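Computational Design of Enzyme (Synthetic construct, PDB 3TP4) is a computationally designed enzyme intended to carry an activated serine-containing catalytic triad, probably on a glycosyl hydrolase family 26 barrel scaffold. Local coordinates at residues G328-F331 and V332-G336; G61-P64 and A65-W69; V395-G398 and G399-V402; A451-A455 and G456-V460. One frame throughout, in Å; residues are numbered along the deposited sequence.

The four contacts are local ones, and each shows how its chemistry follows its place in the fold. Contacts 1 and 2 belong to the barrel, their centres about 16 Å apart, and both are largely buried. Contact 1 shapes a loop through a histidine with polar partners, whereas contact 2 joins a loop to a barrel strand through aromatic and proline carbons. Contacts 3 and 4 lie on the opposite side of the chain's centre, in the Ig-like part, and are only partly buried. They serve one sheet and touch each other, Asp401 O and Ala454 N standing 3.0 Å apart as a probable hydrogen bond. Contact 3 meets through methyl groups, contact 4 through backbone bonds and threonine hydroxyls.

Contact 1: residues G328-F331 and V332-G336; sequences GQHF and VPVPG
From His330 to Val334 the chain is extended except at Phe331, whose psi of -22° puts a kink between the two segments. The bend brings the Val332 carbonyl round to the histidine, and the amides of Phe331 and Val332, both donors, converge on Asn324 OD1. Beyond the kink the ring of Pro333 lies near the preceding backbone, its CD 3.7 Å from Phe331 O.

The imidazole of His330 carries most of the side-chain contact. With chi1 at 64°, CG sits between the backbone N and the carbonyl carbon, which carries the ring over toward Val332 and Val334. Its CD2 meets Val332 O edge-on and in the ring plane, at 3.3 Å. One branch of Val334 approaches obliquely, with CG2 4.1 Å from His330 NE2. Val332 turns elsewhere, to Phe34 and His36 of strand 32-37 and Phe343 of helix 340-348, while the ring of Phe331 meets that of Tyr248.

Both ring nitrogens are engaged beyond the segments, ND1 with Asp326 O and NE2 with Asp337 OD2, which also takes the Val334 amide. With a carbonyl at one nitrogen, a carboxylate at the other and a carbonyl oxygen beside CD2, the surroundings of the imidazole are rich in acceptors; they would favour a protonated, positively charged ring that ties the two limbs of the loop together.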
ATOM      1  N   GLY A 328       7.598  13.374  23.055  1.00 37.52           N
ATOM      2  CA  GLY A 328       6.803  14.378  22.369  1.00 36.60           C
ATOM      3  C   GLY A 328       5.896  13.773  21.314  1.00 34.59           C
ATOM      4  O   GLY A 328       4.745  14.181  21.167  1.00 36.86           O
ATOM      5  N   GLN A 329       6.418  12.801  20.570  1.00 35.31           N
ATOM      6  CA  GLN A 329       5.651  12.200  19.478  1.00 37.46           C
ATOM      7  C   GLN A 329       5.606  10.678  19.567  1.00 34.33           C
ATOM      8  O   GLN A 329       6.567   9.985  19.227  1.00 36.08           O
ATOM      9  CB  GLN A 329       6.222  12.615  18.122  1.00 45.76           C
ATOM     10  CG  GLN A 329       5.336  12.224  16.960  1.00 54.19           C
ATOM     11  CD  GLN A 329       5.905  12.655  15.633  1.00 64.77           C
ATOM     12  OE1 GLN A 329       7.106  12.892  15.505  1.00 56.96           O
ATOM     13  NE2 GLN A 329       5.041  12.770  14.630  1.00 74.35           N
ATOM     14  N   HIS A 330       4.476  10.161  20.027  1.00 32.54           N
ATOM     15  CA  HIS A 330       4.271   8.723  20.050  1.00 31.42           C
ATOM     16  C   HIS A 330       2.776   8.428  20.020  1.00 30.74           C
ATOM     17  O   HIS A 330       1.963   9.274  20.394  1.00 32.51           O
ATOM     18  CB  HIS A 330       4.979   8.073  21.251  1.00 28.39           C
ATOM     19  CG  HIS A 330       4.459   8.509  22.587  1.00 31.16           C
ATOM     20  ND1 HIS A 330       4.839   9.691  23.190  1.00 34.69           N
ATOM     21  CD2 HIS A 330       3.623   7.893  23.462  1.00 35.35           C
ATOM     22  CE1 HIS A 330       4.247   9.794  24.368  1.00 37.85           C
ATOM     23  NE2 HIS A 330       3.504   8.717  24.559  1.00 35.50           N
ATOM     24  N   PHE A 331       2.409   7.245  19.545  1.00 25.88           N
ATOM     25  CA  PHE A 331       1.002   6.986  19.252  1.00 28.36           C
ATOM     26  C   PHE A 331       0.380   5.888  20.103  1.00 25.47           C
ATOM     27  O   PHE A 331      -0.837   5.847  20.264  1.00 26.63           O
ATOM     28  CB  PHE A 331       0.816   6.728  17.755  1.00 23.70           C
ATOM     29  CG  PHE A 331       1.085   7.941  16.921  1.00 27.53           C
ATOM     30  CD1 PHE A 331       2.386   8.281  16.572  1.00 29.42           C
ATOM     31  CD2 PHE A 331       0.049   8.775  16.530  1.00 34.38           C
ATOM     32  CE1 PHE A 331       2.641   9.417  15.813  1.00 36.10           C
ATOM     33  CE2 PHE A 331       0.300   9.917  15.772  1.00 30.54           C
ATOM     34  CZ  PHE A 331       1.592  10.234  15.413  1.00 32.81           C
ATOM     35  N   VAL A 332       1.221   5.012  20.642  1.00 24.55           N
ATOM     36  CA  VAL A 332       0.782   4.063  21.670  1.00 27.01           C
ATOM     37  C   VAL A 332       1.136   4.626  23.048  1.00 30.27           C
ATOM     38  O   VAL A 332       2.302   4.872  23.331  1.00 32.46           O
ATOM     39  CB  VAL A 332       1.440   2.679  21.484  1.00 24.40           C
ATOM     40  CG1 VAL A 332       1.210   1.791  22.720  1.00 27.09           C
ATOM     41  CG2 VAL A 332       0.922   1.991  20.190  1.00 26.77           C
ATOM     42  N   PRO A 333       0.127   4.835  23.911  1.00 30.43           N
ATOM     43  CA  PRO A 333       0.380   5.377  25.255  1.00 32.57           C
ATOM     44  C   PRO A 333       1.352   4.518  26.054  1.00 33.26           C
ATOM     45  O   PRO A 333       1.381   3.300  25.891  1.00 28.82           O
ATOM     46  CB  PRO A 333      -1.002   5.339  25.924  1.00 29.44           C
ATOM     47  CG  PRO A 333      -1.978   5.298  24.808  1.00 29.25           C
ATOM     48  CD  PRO A 333      -1.303   4.569  23.673  1.00 27.63           C
ATOM     49  N   VAL A 334       2.139   5.161  26.912  1.00 30.50           N
ATOM     50  CA  VAL A 334       3.081   4.472  27.781  1.00 32.65           C
ATOM     51  C   VAL A 334       2.842   4.994  29.194  1.00 31.18           C
ATOM     52  O   VAL A 334       2.052   5.924  29.376  1.00 33.24           O
ATOM     53  CB  VAL A 334       4.546   4.685  27.319  1.00 38.63           C
ATOM     54  CG1 VAL A 334       4.727   4.140  25.914  1.00 34.51           C
ATOM     55  CG2 VAL A 334       4.921   6.158  27.362  1.00 34.70           C
ATOM     56  N   PRO A 335       3.463   4.367  30.205  1.00 35.53           N
ATOM     57  CA  PRO A 335       3.159   4.825  31.564  1.00 36.23           C
ATOM     58  C   PRO A 335       3.413   6.324  31.665  1.00 40.58           C
ATOM     59  O   PRO A 335       4.401   6.823  31.132  1.00 36.62           O
ATOM     60  CB  PRO A 335       4.146   4.035  32.422  1.00 35.24           C
ATOM     61  CG  PRO A 335       4.370   2.780  31.647  1.00 35.34           C
ATOM     62  CD  PRO A 335       4.387   3.219  30.204  1.00 36.71           C
ATOM     63  N   GLY A 336       2.508   7.042  32.311  1.00 41.22           N
ATOM     64  CA  GLY A 336       2.625   8.481  32.384  1.00 40.66           C
ATOM     65  C   GLY A 336       1.644   9.188  31.475  1.00 38.10           C
ATOM     66  O   GLY A 336       1.303  10.339  31.729  1.00 35.88           O
TER

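Contact 2: residues G61-P64 and A65-W69; sequences GDFP and AVFGW
Phe63, Pro64 and Phe67 make the apolar part of this contact, a small cluster where a loop passes into a strand. CZ of Phe67 comes within 3.9 Å of Phe63 CB, while Pro64 CG lies over one face of the Phe67 ring, displaced toward its rim and 4.2 Å from CE1. The ring reaches back along the chain because its CG stands anti to the carbonyl carbon (chi1 -73°). An alanine in place of Phe67 is likely to open a gap beside Phe63 CB and the Pro64 ring.

Close carbon-oxygen approaches form a second group. Phe67 CE1 is only 3.1 Å from Pro64 O, and Pro64 CB lies 3.5 Å from Val66 O, evidence of tight packing at the turn into the strand.

Among the side chains, polar bonding lies at the loop end: Phe63 N makes a weak, strongly bent bond to Asp62 OD1 at 2.7 Å, and the other carboxylate oxygen of Asp62 pairs with Ser356 OG. The arrangement is that of an alpha-to-beta loop in a TIM barrel, leading from helix 55-60 into strand 66-70, which runs parallel between neighbouring strands 32-37 and 107-113.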
ATOM      1  N   GLY A  61       0.896  -6.525  27.366  1.00 23.49           N
ATOM      2  CA  GLY A  61       1.187  -7.919  27.650  1.00 25.98           C
ATOM      3  C   GLY A  61       1.344  -8.762  26.391  1.00 29.85           C
ATOM      4  O   GLY A  61       1.708  -9.935  26.481  1.00 31.13           O
ATOM      5  N   ASP A  62       1.075  -8.171  25.222  1.00 28.25           N
ATOM      6  CA  ASP A  62       1.282  -8.856  23.936  1.00 32.10           C
ATOM      7  C   ASP A  62       1.830  -7.922  22.847  1.00 29.97           C
ATOM      8  O   ASP A  62       1.652  -6.709  22.902  1.00 26.07           O
ATOM      9  CB  ASP A  62      -0.022  -9.496  23.448  1.00 33.73           C
ATOM     10  CG  ASP A  62       0.210 -10.658  22.477  1.00 36.74           C
ATOM     11  OD1 ASP A  62       1.370 -10.910  22.095  1.00 35.21           O
ATOM     12  OD2 ASP A  62      -0.780 -11.317  22.091  1.00 35.47           O
ATOM     13  N   PHE A  63       2.500  -8.497  21.854  1.00 29.50           N
ATOM     14  CA  PHE A  63       2.944  -7.721  20.707  1.00 30.13           C
ATOM     15  C   PHE A  63       1.739  -7.485  19.810  1.00 25.75           C
ATOM     16  O   PHE A  63       0.749  -8.203  19.915  1.00 24.05           O
ATOM     17  CB  PHE A  63       4.025  -8.475  19.943  1.00 31.23           C
ATOM     18  CG  PHE A  63       5.311  -8.631  20.703  1.00 30.52           C
ATOM     19  CD1 PHE A  63       5.510  -9.712  21.547  1.00 34.35           C
ATOM     20  CD2 PHE A  63       6.328  -7.703  20.564  1.00 34.33           C
ATOM     21  CE1 PHE A  63       6.711  -9.863  22.245  1.00 37.39           C
ATOM     22  CE2 PHE A  63       7.532  -7.844  21.272  1.00 35.88           C
ATOM     23  CZ  PHE A  63       7.721  -8.920  22.101  1.00 31.01           C
ATOM     24  N   PRO A  64       1.813  -6.479  18.925  1.00 30.78           N
ATOM     25  CA  PRO A  64       0.693  -6.265  17.997  1.00 30.33           C
ATOM     26  C   PRO A  64       0.586  -7.422  17.018  1.00 27.87           C
ATOM     27  O   PRO A  64       1.568  -8.144  16.809  1.00 26.92           O
ATOM     28  CB  PRO A  64       1.085  -4.992  17.245  1.00 25.05           C
ATOM     29  CG  PRO A  64       2.578  -4.900  17.398  1.00 30.74           C
ATOM     30  CD  PRO A  64       2.921  -5.533  18.705  1.00 25.41           C
ATOM     31  N   ALA A  65      -0.591  -7.601  16.430  1.00 25.72           N
ATOM     32  CA  ALA A  65      -0.782  -8.633  15.407  1.00 23.50           C
ATOM     33  C   ALA A  65      -0.165  -8.182  14.090  1.00 29.39           C
ATOM     34  O   ALA A  65       0.228  -9.010  13.263  1.00 27.69           O
ATOM     35  CB  ALA A  65      -2.275  -8.942  15.214  1.00 23.84           C
ATOM     36  N   VAL A  66      -0.089  -6.868  13.889  1.00 25.37           N
ATOM     37  CA  VAL A  66       0.517  -6.326  12.673  1.00 21.77           C
ATOM     38  C   VAL A  66       1.743  -5.467  13.018  1.00 28.91           C
ATOM     39  O   VAL A  66       1.664  -4.576  13.856  1.00 27.17           O
ATOM     40  CB  VAL A  66      -0.503  -5.526  11.837  1.00 23.42           C
ATOM     41  CG1 VAL A  66       0.220  -4.618  10.843  1.00 24.63           C
ATOM     42  CG2 VAL A  66      -1.487  -6.485  11.103  1.00 18.28           C
ATOM     43  N   PHE A  67       2.875  -5.769  12.389  1.00 28.44           N
ATOM     44  CA  PHE A  67       4.108  -5.002  12.568  1.00 24.19           C
ATOM     45  C   PHE A  67       4.299  -4.150  11.322  1.00 25.37           C
ATOM     46  O   PHE A  67       4.510  -4.688  10.230  1.00 28.30           O
ATOM     47  CB  PHE A  67       5.316  -5.953  12.690  1.00 23.91           C
ATOM     48  CG  PHE A  67       5.404  -6.705  14.012  1.00 25.33           C
ATOM     49  CD1 PHE A  67       4.375  -7.536  14.432  1.00 25.56           C
ATOM     50  CD2 PHE A  67       6.546  -6.617  14.799  1.00 25.78           C
ATOM     51  CE1 PHE A  67       4.470  -8.248  15.634  1.00 23.32           C
ATOM     52  CE2 PHE A  67       6.646  -7.329  16.003  1.00 28.21           C
ATOM     53  CZ  PHE A  67       5.611  -8.138  16.416  1.00 32.22           C
ATOM     54  N   GLY A  68       4.223  -2.831  11.463  1.00 24.21           N
ATOM     55  CA  GLY A  68       4.391  -1.949  10.318  1.00 23.87           C
ATOM     56  C   GLY A  68       5.816  -1.414  10.208  1.00 29.27           C
ATOM     57  O   GLY A  68       6.499  -1.258  11.218  1.00 29.15           O
ATOM     58  N   TRP A  69       6.253  -1.129   8.982  1.00 30.37           N
ATOM     59  CA  TRP A  69       7.598  -0.625   8.708  1.00 30.71           C
ATOM     60  C   TRP A  69       7.585   0.293   7.486  1.00 34.70           C
ATOM     61  O   TRP A  69       6.729   0.155   6.616  1.00 28.57           O
ATOM     62  CB  TRP A  69       8.534  -1.769   8.369  1.00 27.06           C
ATOM     63  CG  TRP A  69       8.455  -2.948   9.222  1.00 27.13           C
ATOM     64  CD1 TRP A  69       7.854  -4.129   8.926  1.00 28.78           C
ATOM     65  CD2 TRP A  69       9.051  -3.108  10.509  1.00 31.13           C
ATOM     66  NE1 TRP A  69       8.024  -5.014   9.954  1.00 28.23           N
ATOM     67  CE2 TRP A  69       8.760  -4.412  10.940  1.00 27.63           C
ATOM     68  CE3 TRP A  69       9.799  -2.268  11.343  1.00 28.99           C
ATOM     69  CZ2 TRP A  69       9.183  -4.904  12.178  1.00 28.71           C
ATOM     70  CZ3 TRP A  69      10.223  -2.756  12.570  1.00 31.52           C
ATOM     71  CH2 TRP A  69       9.912  -4.058  12.977  1.00 29.79           C
TER

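Contact 3: residues V395-G398 and G399-V402; sequences VRVG and GTDV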
ATOM      1  N   VAL A 395       2.621   0.725 -24.149  1.00 22.75           N
ATOM      2  CA  VAL A 395       1.459  -0.018 -23.702  1.00 22.40           C
ATOM      3  C   VAL A 395       1.888  -1.321 -23.027  1.00 24.06           C
ATOM      4  O   VAL A 395       2.717  -2.077 -23.558  1.00 27.35           O
ATOM      5  CB  VAL A 395       0.519  -0.356 -24.878  1.00 25.29           C
ATOM      6  CG1 VAL A 395      -0.662  -1.196 -24.378  1.00 22.09           C
ATOM      7  CG2 VAL A 395       0.024   0.938 -25.570  1.00 22.09           C
ATOM      8  N   ARG A 396       1.319  -1.565 -21.854  1.00 23.05           N
ATOM      9  CA  ARG A 396       1.499  -2.821 -21.131  1.00 17.93           C
ATOM     10  C   ARG A 396       0.254  -3.699 -21.337  1.00 23.07           C
ATOM     11  O   ARG A 396      -0.870  -3.290 -21.045  1.00 25.66           O
ATOM     12  CB  ARG A 396       1.723  -2.536 -19.641  1.00 26.14           C
ATOM     13  CG  ARG A 396       1.779  -3.761 -18.722  1.00 32.19           C
ATOM     14  CD  ARG A 396       2.767  -4.793 -19.200  1.00 28.60           C
ATOM     15  NE  ARG A 396       2.807  -5.964 -18.324  1.00 28.08           N
ATOM     16  CZ  ARG A 396       3.585  -7.025 -18.527  1.00 32.95           C
ATOM     17  NH1 ARG A 396       4.395  -7.078 -19.585  1.00 32.74           N
ATOM     18  NH2 ARG A 396       3.556  -8.038 -17.675  1.00 31.01           N
ATOM     19  N   VAL A 397       0.458  -4.898 -21.864  1.00 26.38           N
ATOM     20  CA  VAL A 397      -0.615  -5.882 -21.895  1.00 30.08           C
ATOM     21  C   VAL A 397      -0.163  -7.059 -21.050  1.00 30.89           C
ATOM     22  O   VAL A 397       0.824  -7.720 -21.380  1.00 30.03           O
ATOM     23  CB  VAL A 397      -0.899  -6.379 -23.320  1.00 29.47           C
ATOM     24  CG1 VAL A 397      -2.182  -7.203 -23.336  1.00 30.46           C
ATOM     25  CG2 VAL A 397      -0.993  -5.208 -24.282  1.00 25.48           C
ATOM     26  N   GLY A 398      -0.879  -7.320 -19.963  1.00 28.71           N
ATOM     27  CA  GLY A 398      -0.509  -8.397 -19.061  1.00 29.78           C
ATOM     28  C   GLY A 398      -1.539  -9.514 -18.963  1.00 34.14           C
ATOM     29  O   GLY A 398      -2.727  -9.335 -19.257  1.00 28.52           O
ATOM     30  N   GLY A 399      -1.078 -10.679 -18.536  1.00 32.08           N
ATOM     31  CA  GLY A 399      -1.972 -11.774 -18.223  1.00 34.44           C
ATOM     32  C   GLY A 399      -2.494 -12.543 -19.421  1.00 31.24           C
ATOM     33  O   GLY A 399      -3.379 -13.371 -19.272  1.00 33.49           O
ATOM     34  N   THR A 400      -1.963 -12.286 -20.612  1.00 27.42           N
ATOM     35  CA  THR A 400      -2.347 -13.090 -21.780  1.00 24.91           C
ATOM     36  C   THR A 400      -1.241 -13.004 -22.815  1.00 32.71           C
ATOM     37  O   THR A 400      -0.401 -12.113 -22.730  1.00 31.13           O
ATOM     38  CB  THR A 400      -3.692 -12.593 -22.398  1.00 28.44           C
ATOM     39  OG1 THR A 400      -4.016 -13.362 -23.564  1.00 28.22           O
ATOM     40  CG2 THR A 400      -3.592 -11.113 -22.789  1.00 28.65           C
ATOM     41  N   ASP A 401      -1.230 -13.925 -23.779  1.00 27.22           N
ATOM     42  CA  ASP A 401      -0.318 -13.838 -24.922  1.00 30.72           C
ATOM     43  C   ASP A 401      -0.821 -12.784 -25.901  1.00 31.46           C
ATOM     44  O   ASP A 401      -2.023 -12.686 -26.146  1.00 32.72           O
ATOM     45  CB  ASP A 401      -0.219 -15.175 -25.663  1.00 33.30           C
ATOM     46  CG  ASP A 401       0.597 -16.209 -24.910  1.00 51.13           C
ATOM     47  OD1 ASP A 401       1.281 -15.845 -23.928  1.00 49.25           O
ATOM     48  OD2 ASP A 401       0.555 -17.391 -25.313  1.00 63.06           O
ATOM     49  N   VAL A 402       0.096 -12.021 -26.488  1.00 28.96           N
ATOM     50  CA  VAL A 402      -0.291 -10.886 -27.320  1.00 27.14           C
ATOM     51  C   VAL A 402       0.298 -11.009 -28.705  1.00 30.67           C
ATOM     52  O   VAL A 402       1.501 -11.216 -28.840  1.00 33.80           O
ATOM     53  CB  VAL A 402       0.220  -9.558 -26.712  1.00 29.26           C
ATOM     54  CG1 VAL A 402      -0.279  -8.377 -27.526  1.00 25.46           C
ATOM     55  CG2 VAL A 402      -0.204  -9.445 -25.253  1.00 29.97           C
TER
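Val397 and Val402 account for the closest apolar meeting, one methyl from each. CG2 of Val402 lies 3.6 Å from Val397 CG1 and 3.7 Å from Val397 CB, the two side chains crossing at a slant. This methyl of Val402 stands beside its backbone N, anti to the carbonyl carbon, a setting that turns it to Val397 as the chain returns. Thr400 adds a looser touch: its CG2 is 4.2 Å from Val397 CG1, and the same methyl comes 4.0 Å from Gly398 O.

These methyls bridge a tight bend between strands 391-398 and 402-411. The two are not paired with each other in the sheet: the first runs between 374-379 and 429-433, the second between 414-423 and 446-453, consistent with a connection that passes from one side of an Ig-like sandwich to the other. Val397 also packs on Val375 of strand 374-379 and Ala451 of strand 446-453, one from each neighbourhood.

Backbone conformation makes the bend. Gly399 has a positive phi of 79°, and a side chain there would clash with Gly398 O.

Polar bonds place the bend in the fold. The backbone of Asp401 is hydrogen-bonded to that of Ala454, and next to Val397, Arg396 reaches the barrel part, its NH2 in a salt bridge with Asp206 OD2.

Contact 4: residues A451-A455 and G456-V460; sequences ATTAA and GTLDV
Ala451 and Leu458 form a hydrogen-bonded antiparallel pair, as do Thr453 and Gly456, with Thr452 and Thr457 as the non-hydrogen-bonded pair between them and the strand axes at 153°. Ala451 N donates almost straight to Leu458 O at 2.8 Å, and Thr457 CA adds a C-H contact to Ala451 O at 3.2 Å.

At the turn, Thr453 works through its hydroxyl. With chi1 at 86°, its OG1 lies between the backbone N and the carbonyl carbon, where it donates to Gly456 O at 2.8 Å and accepts from Ala455 N at 2.9 Å, the latter an ST turn. Gly456 O is thus gripped twice, by Thr453 N and OG1 from opposite faces of its carbonyl plane. A valine in place of Thr453 would probably leave the Ala455 amide without its acceptor and Gly456 O with one bond fewer, giving the turn more freedom to move.

On the sheet face that carries Ala451, Thr453 and Leu458, the side chain of Leu458 crosses that of Thr453 at about a right angle, Leu458 CD1 4.2 Å from Thr453 CG2. On the face of Thr452 and Thr457, a water links the hydroxyls, 2.9 Å from Thr452 OG1 and 2.7 Å from Thr457 OG1.

Gly456 takes a positive phi (107°) at which a CB would collide with Ala455 O. The whole is a beta hairpin with a two-residue loop, closed by a type I turn from Thr453 to Gly456 and joining strands 446-453 and 456-466 of the Ig-like sheet.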
ATOM      1  N   ALA A 451      -5.266  -4.183 -28.223  1.00 26.17           N
ATOM      2  CA  ALA A 451      -4.418  -5.367 -28.237  1.00 24.95           C
ATOM      3  C   ALA A 451      -5.172  -6.594 -28.745  1.00 28.63           C
ATOM      4  O   ALA A 451      -6.277  -6.885 -28.292  1.00 27.08           O
ATOM      5  CB  ALA A 451      -3.864  -5.620 -26.848  1.00 24.78           C
ATOM      6  N   THR A 452      -4.565  -7.302 -29.693  1.00 27.23           N
ATOM      7  CA  THR A 452      -5.098  -8.570 -30.178  1.00 29.03           C
ATOM      8  C   THR A 452      -4.406  -9.699 -29.422  1.00 26.00           C
ATOM      9  O   THR A 452      -3.190  -9.900 -29.552  1.00 27.03           O
ATOM     10  CB  THR A 452      -4.865  -8.704 -31.681  1.00 25.45           C
ATOM     11  OG1 THR A 452      -5.584  -7.665 -32.354  1.00 27.66           O
ATOM     12  CG2 THR A 452      -5.323 -10.068 -32.213  1.00 26.62           C
ATOM     13  N   THR A 453      -5.176 -10.415 -28.609  1.00 25.27           N
ATOM     14  CA  THR A 453      -4.609 -11.376 -27.666  1.00 27.13           C
ATOM     15  C   THR A 453      -5.347 -12.712 -27.582  1.00 33.41           C
ATOM     16  O   THR A 453      -6.452 -12.874 -28.119  1.00 30.88           O
ATOM     17  CB  THR A 453      -4.557 -10.786 -26.239  1.00 34.36           C
ATOM     18  OG1 THR A 453      -5.807 -11.013 -25.568  1.00 30.62           O
ATOM     19  CG2 THR A 453      -4.269  -9.292 -26.285  1.00 29.76           C
ATOM     20  N   ALA A 454      -4.726 -13.652 -26.871  1.00 27.74           N
ATOM     21  CA  ALA A 454      -5.296 -14.971 -26.633  1.00 35.45           C
ATOM     22  C   ALA A 454      -6.552 -14.899 -25.753  1.00 25.82           C
ATOM     23  O   ALA A 454      -7.330 -15.857 -25.688  1.00 32.62           O
ATOM     24  CB  ALA A 454      -4.251 -15.895 -26.010  1.00 31.40           C
ATOM     25  N   ALA A 455      -6.746 -13.763 -25.095  1.00 27.74           N
ATOM     26  CA  ALA A 455      -7.929 -13.543 -24.268  1.00 28.18           C
ATOM     27  C   ALA A 455      -8.965 -12.692 -25.006  1.00 26.03           C
ATOM     28  O   ALA A 455      -9.954 -12.239 -24.415  1.00 30.48           O
ATOM     29  CB  ALA A 455      -7.541 -12.881 -22.949  1.00 28.02           C
ATOM     30  N   GLY A 456      -8.735 -12.472 -26.293  1.00 29.11           N
ATOM     31  CA  GLY A 456      -9.625 -11.646 -27.095  1.00 28.42           C
ATOM     32  C   GLY A 456      -8.990 -10.306 -27.417  1.00 29.52           C
ATOM     33  O   GLY A 456      -7.775 -10.161 -27.358  1.00 28.96           O
ATOM     34  N   THR A 457      -9.810  -9.326 -27.773  1.00 27.10           N
ATOM     35  CA  THR A 457      -9.305  -8.007 -28.108  1.00 26.85           C
ATOM     36  C   THR A 457      -9.539  -7.108 -26.908  1.00 35.98           C
ATOM     37  O   THR A 457     -10.676  -6.954 -26.464  1.00 29.59           O
ATOM     38  CB  THR A 457     -10.023  -7.425 -29.356  1.00 27.09           C
ATOM     39  OG1 THR A 457      -9.686  -8.194 -30.517  1.00 27.10           O
ATOM     40  CG2 THR A 457      -9.617  -5.993 -29.586  1.00 22.80           C
ATOM     41  N   LEU A 458      -8.460  -6.545 -26.362  1.00 24.90           N
ATOM     42  CA  LEU A 458      -8.551  -5.690 -25.193  1.00 31.81           C
ATOM     43  C   LEU A 458      -8.250  -4.264 -25.607  1.00 30.27           C
ATOM     44  O   LEU A 458      -7.359  -4.031 -26.424  1.00 29.47           O
ATOM     45  CB  LEU A 458      -7.524  -6.128 -24.143  1.00 26.65           C
ATOM     46  CG  LEU A 458      -7.417  -7.629 -23.845  1.00 31.28           C
ATOM     47  CD1 LEU A 458      -6.230  -7.890 -22.900  1.00 31.33           C
ATOM     48  CD2 LEU A 458      -8.735  -8.161 -23.254  1.00 32.74           C
ATOM     49  N   ASP A 459      -8.980  -3.301 -25.054  1.00 27.65           N
ATOM     50  CA  ASP A 459      -8.644  -1.910 -25.330  1.00 31.45           C
ATOM     51  C   ASP A 459      -8.740  -1.000 -24.123  1.00 30.66           C
ATOM     52  O   ASP A 459      -9.277  -1.374 -23.087  1.00 25.87           O
ATOM     53  CB  ASP A 459      -9.419  -1.330 -26.519  1.00 31.22           C
ATOM     54  CG  ASP A 459     -10.926  -1.440 -26.368  1.00 39.98           C
ATOM     55  OD1 ASP A 459     -11.431  -1.442 -25.228  1.00 43.72           O
ATOM     56  OD2 ASP A 459     -11.606  -1.513 -27.413  1.00 47.51           O
ATOM     57  N   VAL A 460      -8.192   0.195 -24.284  1.00 28.94           N
ATOM     58  CA  VAL A 460      -8.138   1.178 -23.224  1.00 29.16           C
ATOM     59  C   VAL A 460      -7.897   2.513 -23.906  1.00 31.56           C
ATOM     60  O   VAL A 460      -7.239   2.565 -24.952  1.00 28.48           O
ATOM     61  CB  VAL A 460      -7.009   0.855 -22.236  1.00 29.59           C
ATOM     62  CG1 VAL A 460      -5.638   0.856 -22.949  1.00 27.04           C
ATOM     63  CG2 VAL A 460      -7.039   1.819 -21.049  1.00 30.76           C
TER
HETATM   64  O   HOH W   1      -8.426  -7.405 -32.729  1.00 30.45           O